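Side-chain contacts in glycoside hydrolase, GH17 family (Formosa sp. Hel1_33_131, PDB 6FCG), which probably hydrolyses internal beta-1,3-glucosidic bonds of the algal storage polysaccharide laminarin, acting as an endo-laminarinase: residues N98-I103 against P158-V163; D74-H79 against R104-E109; Y116-A121 against W206-D211. All coordinates share one frame; numbering follows the deposited sequence.

Contact 1. Residues N98-I103 against P158-V163; sequences NILKAI and PDIVKV
Leu100 and Ile160 make the closest approach between helical residues 98-103 and residues 158-163, their side chains running antiparallel alongside each other. CD2 of Leu100 comes to 3.5 Å from CG2 of Ile160, and the same methyl lies 3.7 Å from CG2 of Val161, whose side chain is roughly perpendicular to the leucine. One leucine branch therefore faces two consecutive residues at the point where the loop becomes strand. A turn further along the helix, CG2 of Ile103 meets CD1 of Ile160 at 3.7 Å. With CG1 beside its backbone N (chi1 -62°), Ile160 presents both branches to the helix, CG2 to Leu100 and CD1 to Ile103. All four residues are buried, and Met117 adds to the packing around Leu100.

The margin is looser and polar. Lys101 leaves the helix away from the strand and is exposed, as is Pro158. Asp159 reaches across to the next helical turn, where its OD2 forms a salt bridge with Lys107. Separately, and well away from the helix, Lys162 folds back so that its NZ donates in the carbonyl plane to O of Pro158 at 2.9 Å. An apolar helix face laid over the start of a parallel strand, with charges kept at the margin, is the packing of the outer layer of a TIM barrel.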
# COMPACT_ATOMS: atom_id res chain seq x y z
N ASN A 98 14.54 -28.08 -38.20
CA ASN A 98 14.39 -29.40 -37.61
C ASN A 98 12.94 -29.89 -37.57
O ASN A 98 12.71 -31.10 -37.67
CB ASN A 98 15.04 -29.48 -36.23
CG ASN A 98 16.54 -29.34 -36.31
OD1 ASN A 98 17.17 -29.76 -37.28
ND2 ASN A 98 17.12 -28.79 -35.29
N ILE A 99 11.97 -28.97 -37.46
CA ILE A 99 10.57 -29.37 -37.48
C ILE A 99 10.24 -29.90 -38.87
O ILE A 99 9.57 -30.92 -39.01
CB ILE A 99 9.65 -28.22 -37.08
CG1 ILE A 99 9.94 -27.84 -35.62
CG2 ILE A 99 8.18 -28.63 -37.20
CD1 ILE A 99 9.33 -26.53 -35.17
N LEU A 100 10.72 -29.21 -39.89
CA LEU A 100 10.51 -29.66 -41.27
C LEU A 100 11.14 -31.03 -41.49
O LEU A 100 10.50 -31.90 -42.08
CB LEU A 100 11.03 -28.62 -42.25
CG LEU A 100 10.23 -27.31 -42.29
CD1 LEU A 100 11.00 -26.20 -42.97
CD2 LEU A 100 8.88 -27.51 -42.98
N LYS A 101 12.35 -31.26 -40.96
CA LYS A 101 12.99 -32.58 -41.06
C LYS A 101 12.17 -33.68 -40.40
O LYS A 101 12.01 -34.78 -40.97
CB LYS A 101 14.42 -32.57 -40.49
CG LYS A 101 15.40 -31.93 -41.45
CD LYS A 101 16.79 -31.67 -40.88
CE LYS A 101 17.49 -30.68 -41.81
NZ LYS A 101 18.87 -30.38 -41.41
N ALA A 102 11.65 -33.35 -39.24
CA ALA A 102 10.83 -34.24 -38.45
C ALA A 102 9.56 -34.59 -39.16
O ALA A 102 9.18 -35.76 -39.18
CB ALA A 102 10.50 -33.60 -37.11
N ILE A 103 8.89 -33.59 -39.74
CA ILE A 103 7.66 -33.83 -40.46
C ILE A 103 7.96 -34.70 -41.68
O ILE A 103 7.22 -35.65 -41.95
CB ILE A 103 6.95 -32.53 -40.88
CG1 ILE A 103 6.47 -31.78 -39.61
CG2 ILE A 103 5.76 -32.79 -41.80
CD1 ILE A 103 5.91 -30.40 -39.86
N PRO A 158 8.61 -27.88 -50.13
CA PRO A 158 7.38 -27.22 -50.67
C PRO A 158 6.08 -27.99 -50.39
O PRO A 158 5.01 -27.42 -50.51
CB PRO A 158 7.66 -27.18 -52.18
CG PRO A 158 8.44 -28.44 -52.40
CD PRO A 158 9.31 -28.65 -51.16
N ASP A 159 6.18 -29.27 -50.06
CA ASP A 159 5.03 -30.09 -49.72
C ASP A 159 4.48 -29.80 -48.31
O ASP A 159 3.39 -30.27 -47.97
CB ASP A 159 5.37 -31.60 -49.86
CG ASP A 159 6.54 -32.08 -48.92
OD1 ASP A 159 7.70 -31.55 -48.99
OD2 ASP A 159 6.30 -33.05 -48.14
N ILE A 160 5.28 -29.12 -47.48
CA ILE A 160 4.95 -28.81 -46.10
C ILE A 160 4.74 -27.31 -45.91
O ILE A 160 3.73 -26.89 -45.34
CB ILE A 160 6.06 -29.29 -45.15
CG1 ILE A 160 6.20 -30.81 -45.25
CG2 ILE A 160 5.75 -28.90 -43.70
CD1 ILE A 160 7.50 -31.32 -44.68
N VAL A 161 5.71 -26.51 -46.35
CA VAL A 161 5.68 -25.04 -46.20
C VAL A 161 4.65 -24.43 -47.15
O VAL A 161 4.83 -24.46 -48.37
CB VAL A 161 7.07 -24.42 -46.47
CG1 VAL A 161 7.01 -22.91 -46.43
CG2 VAL A 161 8.06 -24.93 -45.45
N LYS A 162 3.57 -23.90 -46.59
CA LYS A 162 2.51 -23.25 -47.37
C LYS A 162 2.43 -21.74 -47.24
O LYS A 162 1.73 -21.11 -48.02
CB LYS A 162 1.17 -23.84 -46.96
CG LYS A 162 1.10 -25.33 -47.15
CD LYS A 162 1.21 -25.73 -48.62
CE LYS A 162 1.69 -27.16 -48.78
NZ LYS A 162 2.12 -27.34 -50.18
N VAL A 163 3.11 -21.17 -46.25
CA VAL A 163 3.08 -19.73 -45.99
C VAL A 163 4.44 -19.28 -45.48
O VAL A 163 5.08 -19.97 -44.68
CB VAL A 163 1.98 -19.35 -44.94
CG1 VAL A 163 2.03 -17.86 -44.57
CG2 VAL A 163 0.57 -19.69 -45.42

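Contact 2. Residues D74-H79 against R104-E109; sequences DMKILH and RELKNE
No flat group enters the interface itself, which is made by the aliphatic parts of Met75, Lys76 and Leu106; the imidazole of His79 takes no part in it. That ring is instead stacked with Phe113, and its ND1 makes a weak hydrogen bond to Glu114 O. The contact joins two successive outer helices of the TIM barrel, 68-80 and 95-109, which are connected through strand 83-87.

Leu106 carries the packing by splitting its two methyls between neighbouring residues. CD1 goes to Met75, where it lies 3.4 Å from CB and a little further from CG, the two side chains being set crosswise. CD2 goes to Lys76, lying against its CG at 4.0 Å and, closer still, its CE. Met75 starts toward the other helix, but its chain bends at chi2 (-53°) and again at chi3, which carries the sulfur away from Leu106. Its side chain then packs on Ile99, Ile103 and Leu86, so the root of the methionine serves this contact while its end fills the space between helices and sheet.

Exposure changes across the pair: Met75 and Leu106 are buried, whereas Lys76 lies on the solvent side and covers the leucine with its methylenes. Lys72, one turn before Lys76, touches Leu106 too and forms salt bridges with Glu105 and Glu109, adding ionic links between the helices. Lys76 NZ is 5.4 Å from Glu109 OE2, too far for a direct ion pair, and any attraction would be long-range. The chain of Lys76 turns at chi4 (116°) after its CE has passed 3.7 Å from CD2 of Leu106.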
# COMPACT_ATOMS: atom_id res chain seq x y z
N ASP A 74 6.13 -34.52 -30.56
CA ASP A 74 5.16 -33.42 -30.58
C ASP A 74 4.24 -33.48 -31.77
O ASP A 74 3.03 -33.30 -31.67
CB ASP A 74 5.86 -32.05 -30.56
CG ASP A 74 6.58 -31.78 -29.27
OD1 ASP A 74 6.48 -32.60 -28.34
OD2 ASP A 74 7.31 -30.77 -29.16
N MET A 75 4.84 -33.73 -32.93
CA MET A 75 4.07 -33.81 -34.15
C MET A 75 3.03 -34.91 -34.06
O MET A 75 1.89 -34.70 -34.50
CB MET A 75 4.98 -34.07 -35.36
CG MET A 75 5.95 -32.96 -35.74
SD MET A 75 5.26 -31.32 -36.00
CE MET A 75 5.52 -30.58 -34.36
N LYS A 76 3.40 -36.06 -33.49
CA LYS A 76 2.45 -37.17 -33.37
C LYS A 76 1.28 -36.77 -32.47
O LYS A 76 0.12 -37.00 -32.83
CB LYS A 76 3.10 -38.46 -32.87
CG LYS A 76 4.12 -39.07 -33.82
CD LYS A 76 4.35 -40.56 -33.58
CE LYS A 76 5.72 -41.06 -34.03
NZ LYS A 76 6.59 -41.57 -32.94
N ILE A 77 1.59 -36.13 -31.33
CA ILE A 77 0.59 -35.61 -30.41
C ILE A 77 -0.37 -34.60 -31.07
O ILE A 77 -1.60 -34.67 -30.90
CB ILE A 77 1.25 -34.95 -29.17
CG1 ILE A 77 1.92 -36.00 -28.31
CG2 ILE A 77 0.23 -34.18 -28.33
CD1 ILE A 77 3.01 -35.46 -27.43
N LEU A 78 0.18 -33.64 -31.80
CA LEU A 78 -0.65 -32.64 -32.44
C LEU A 78 -1.51 -33.25 -33.50
O LEU A 78 -2.67 -32.85 -33.69
CB LEU A 78 0.21 -31.51 -33.03
CG LEU A 78 1.01 -30.67 -32.03
CD1 LEU A 78 1.75 -29.57 -32.76
CD2 LEU A 78 0.12 -30.08 -30.96
N HIS A 79 -0.92 -34.15 -34.28
CA HIS A 79 -1.64 -34.80 -35.38
C HIS A 79 -2.81 -35.62 -34.86
O HIS A 79 -3.90 -35.60 -35.46
CB HIS A 79 -0.69 -35.69 -36.18
CG HIS A 79 -1.35 -36.37 -37.33
ND1 HIS A 79 -1.44 -35.79 -38.58
CD2 HIS A 79 -2.01 -37.54 -37.40
CE1 HIS A 79 -2.11 -36.59 -39.38
NE2 HIS A 79 -2.48 -37.66 -38.69
N ARG A 104 9.06 -34.42 -42.38
CA ARG A 104 9.45 -35.22 -43.54
C ARG A 104 9.66 -36.68 -43.16
O ARG A 104 9.09 -37.56 -43.81
CB ARG A 104 10.67 -34.68 -44.25
CG ARG A 104 11.02 -35.51 -45.48
CD ARG A 104 12.21 -35.00 -46.26
NE ARG A 104 12.11 -33.81 -47.14
CZ ARG A 104 11.03 -33.29 -47.75
NH1 ARG A 104 9.76 -33.76 -47.62
NH2 ARG A 104 11.24 -32.22 -48.52
N GLU A 105 10.41 -36.95 -42.09
CA GLU A 105 10.57 -38.32 -41.62
C GLU A 105 9.23 -39.00 -41.33
O GLU A 105 9.02 -40.15 -41.74
CB GLU A 105 11.45 -38.41 -40.38
CG GLU A 105 12.94 -38.31 -40.69
CD GLU A 105 13.81 -38.56 -39.46
OE1 GLU A 105 14.92 -37.99 -39.40
OE2 GLU A 105 13.38 -39.31 -38.54
N LEU A 106 8.32 -38.31 -40.65
CA LEU A 106 7.01 -38.89 -40.34
C LEU A 106 6.14 -39.15 -41.58
O LEU A 106 5.36 -40.09 -41.58
CB LEU A 106 6.20 -38.05 -39.36
CG LEU A 106 6.74 -37.83 -37.96
CD1 LEU A 106 6.18 -36.57 -37.36
CD2 LEU A 106 6.45 -39.00 -37.02
N LYS A 107 6.27 -38.32 -42.61
CA LYS A 107 5.56 -38.55 -43.87
C LYS A 107 6.13 -39.75 -44.67
O LYS A 107 5.38 -40.42 -45.36
CB LYS A 107 5.53 -37.28 -44.75
CG LYS A 107 4.83 -36.11 -44.08
CD LYS A 107 4.59 -34.89 -44.95
CE LYS A 107 4.29 -35.13 -46.41
NZ LYS A 107 3.74 -33.88 -46.99
N ASN A 108 7.43 -40.01 -44.54
CA ASN A 108 8.03 -41.21 -45.12
C ASN A 108 7.63 -42.48 -44.37
O ASN A 108 7.46 -43.51 -45.00
CB ASN A 108 9.55 -41.13 -45.15
CG ASN A 108 10.06 -39.97 -45.99
OD1 ASN A 108 9.40 -39.52 -46.89
ND2 ASN A 108 11.29 -39.52 -45.71
N GLU A 109 7.47 -42.39 -43.04
CA GLU A 109 7.01 -43.51 -42.21
C GLU A 109 5.56 -43.87 -42.45
O GLU A 109 5.18 -45.03 -42.37
CB GLU A 109 7.19 -43.23 -40.72
CG GLU A 109 8.62 -43.36 -40.24
CD GLU A 109 8.86 -42.84 -38.80
OE1 GLU A 109 9.99 -42.37 -38.48
OE2 GLU A 109 7.92 -42.94 -37.96

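Contact 3. Residues Y116-A121 against W206-D211; sequences YMMVGA and WITSSD
The end of Met118, on strand 116-121, arrives beside Thr208 and Ser210 of strand 206-212, and its terminal methyl does all the touching. CG stands anti to the backbone N (chi1 177°), and chi2 and chi3 are also near 180°, so the side chain is stretched to its full length. The extended chain spans the separation of the backbones, whose nearest CA atoms, of Met118 and Trp206, are 9.2 Å apart. Strand 161-168 runs between the two in the parallel sheet, and the contact bridges over it inside the barrel.

The side chain of Met118 stands nearly square to that of Thr208, with CE of Met118 4.0 Å from CG2 of Thr208. The threonine offers this methyl because its OG1 is the branch anti to the backbone N (chi1 -169°) and is turned to another partner, Tyr237 O. Two residues on, Ser210 points toward the methionine. Its OG lies 3.9 Å from CE of Met118, and its CB is only slightly further. The methyl thus ends against side chains of alternate residues, which project from the same side of their strand.

Other residues line the same region: Met118 also packs on Val163 of the intervening strand, on Arg87, and on Tyr237 and Phe348. Met117, the preceding residue, faces the helix 95-109, as expected for successive positions of a barrel strand. A methyl offers no hydrogen bond to Ser210 OG, so the approach is van der Waals; the hydroxyls are satisfied by Tyr237 O for Thr208, and by Ser239 OG and His241 NE2 of the next strand for Ser210. The chemistry implies an apolar thioether end set beside a polar network in the barrel interior.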
# COMPACT_ATOMS: atom_id res chain seq x y z
N TYR A 116 1.25 -29.27 -42.16
CA TYR A 116 1.73 -28.12 -42.93
C TYR A 116 2.30 -27.05 -42.04
O TYR A 116 2.09 -27.07 -40.82
CB TYR A 116 0.59 -27.55 -43.73
CG TYR A 116 -0.01 -28.60 -44.63
CD1 TYR A 116 0.66 -29.01 -45.77
CD2 TYR A 116 -1.21 -29.20 -44.31
CE1 TYR A 116 0.13 -29.98 -46.59
CE2 TYR A 116 -1.76 -30.17 -45.13
CZ TYR A 116 -1.10 -30.55 -46.27
OH TYR A 116 -1.65 -31.53 -47.06
N MET A 117 3.06 -26.14 -42.63
CA MET A 117 3.77 -25.11 -41.88
C MET A 117 3.64 -23.70 -42.44
O MET A 117 3.76 -23.49 -43.64
CB MET A 117 5.24 -25.45 -41.76
CG MET A 117 6.00 -24.54 -40.80
SD MET A 117 7.67 -25.07 -40.28
CE MET A 117 7.39 -26.78 -39.90
N MET A 118 3.37 -22.75 -41.53
CA MET A 118 3.49 -21.30 -41.74
C MET A 118 4.84 -20.91 -41.17
O MET A 118 5.02 -20.97 -39.97
CB MET A 118 2.38 -20.58 -41.00
CG MET A 118 2.40 -19.06 -41.06
SD MET A 118 1.11 -18.33 -40.01
CE MET A 118 1.60 -16.62 -40.11
N VAL A 119 5.81 -20.58 -42.04
CA VAL A 119 7.19 -20.31 -41.60
C VAL A 119 7.38 -18.84 -41.36
O VAL A 119 7.14 -18.02 -42.23
CB VAL A 119 8.23 -20.77 -42.60
CG1 VAL A 119 9.62 -20.29 -42.21
CG2 VAL A 119 8.24 -22.27 -42.68
N GLY A 120 7.84 -18.51 -40.16
CA GLY A 120 8.13 -17.15 -39.75
C GLY A 120 9.56 -16.78 -40.02
O GLY A 120 10.49 -17.48 -39.61
N ALA A 121 9.72 -15.69 -40.75
CA ALA A 121 11.00 -15.05 -40.96
C ALA A 121 10.99 -13.87 -39.99
O ALA A 121 10.11 -13.00 -40.09
CB ALA A 121 11.14 -14.57 -42.39
N TRP A 206 1.74 -18.61 -50.14
CA TRP A 206 1.13 -17.37 -49.69
C TRP A 206 2.10 -16.58 -48.81
O TRP A 206 2.81 -17.16 -48.00
CB TRP A 206 -0.21 -17.66 -48.99
CG TRP A 206 -1.39 -17.60 -49.92
CD1 TRP A 206 -1.36 -17.66 -51.28
CD2 TRP A 206 -2.78 -17.50 -49.56
NE1 TRP A 206 -2.63 -17.60 -51.79
CE2 TRP A 206 -3.52 -17.52 -50.77
CE3 TRP A 206 -3.46 -17.41 -48.35
CZ2 TRP A 206 -4.90 -17.42 -50.79
CZ3 TRP A 206 -4.84 -17.33 -48.37
CH2 TRP A 206 -5.55 -17.33 -49.59
N ILE A 207 2.10 -15.26 -48.98
CA ILE A 207 2.97 -14.38 -48.22
C ILE A 207 2.12 -13.49 -47.33
O ILE A 207 1.08 -13.00 -47.75
CB ILE A 207 3.81 -13.51 -49.14
CG1 ILE A 207 4.47 -14.35 -50.24
CG2 ILE A 207 4.88 -12.77 -48.33
CD1 ILE A 207 5.42 -15.44 -49.75
N THR A 208 2.58 -13.28 -46.10
CA THR A 208 1.87 -12.42 -45.14
C THR A 208 2.85 -11.77 -44.21
O THR A 208 4.07 -11.92 -44.38
CB THR A 208 0.82 -13.22 -44.32
OG1 THR A 208 -0.03 -12.35 -43.58
CG2 THR A 208 1.49 -14.23 -43.36
N SER A 209 2.32 -11.03 -43.24
CA SER A 209 3.06 -10.61 -42.06
C SER A 209 2.16 -10.88 -40.88
O SER A 209 0.96 -10.69 -40.98
CB SER A 209 3.40 -9.13 -42.12
OG SER A 209 4.24 -8.76 -41.04
N SER A 210 2.71 -11.36 -39.78
CA SER A 210 1.88 -11.69 -38.63
C SER A 210 2.08 -10.58 -37.60
O SER A 210 3.19 -10.33 -37.14
CB SER A 210 2.21 -13.08 -38.10
OG SER A 210 1.05 -13.68 -37.54
N ASP A 211 1.00 -9.90 -37.26
CA ASP A 211 1.11 -8.71 -36.44
C ASP A 211 -0.17 -8.41 -35.66
O ASP A 211 -1.25 -8.95 -35.94
CB ASP A 211 1.53 -7.50 -37.31
CG ASP A 211 2.48 -6.53 -36.57
OD1 ASP A 211 2.17 -6.16 -35.41
OD2 ASP A 211 3.53 -6.16 -37.17

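Contact 2 lies between outer helices of the TIM barrel, contact 1 between helix and sheet, and contact 3 inside the barrel. Contacts 1 and 2 share helix 95-109, have centres 11 Å apart and touch each other. Contacts 1 and 3 are 12 Å apart and meet in the parallel sheet, where strand 161-168 lies between 116-121 and 206-212 and is backbone-bonded to the former through Ile160 and Met117. Contacts 2 and 3 are separated by 21 Å between centres and do not touch. Along the chain, the segments of contact 1 alternate with those of both others, whereas both segments of contact 2 precede those of contact 3. Helix-helix, helix-strand and interior packing are thereby joined in one continuous part of the TIM-barrel fold of the family.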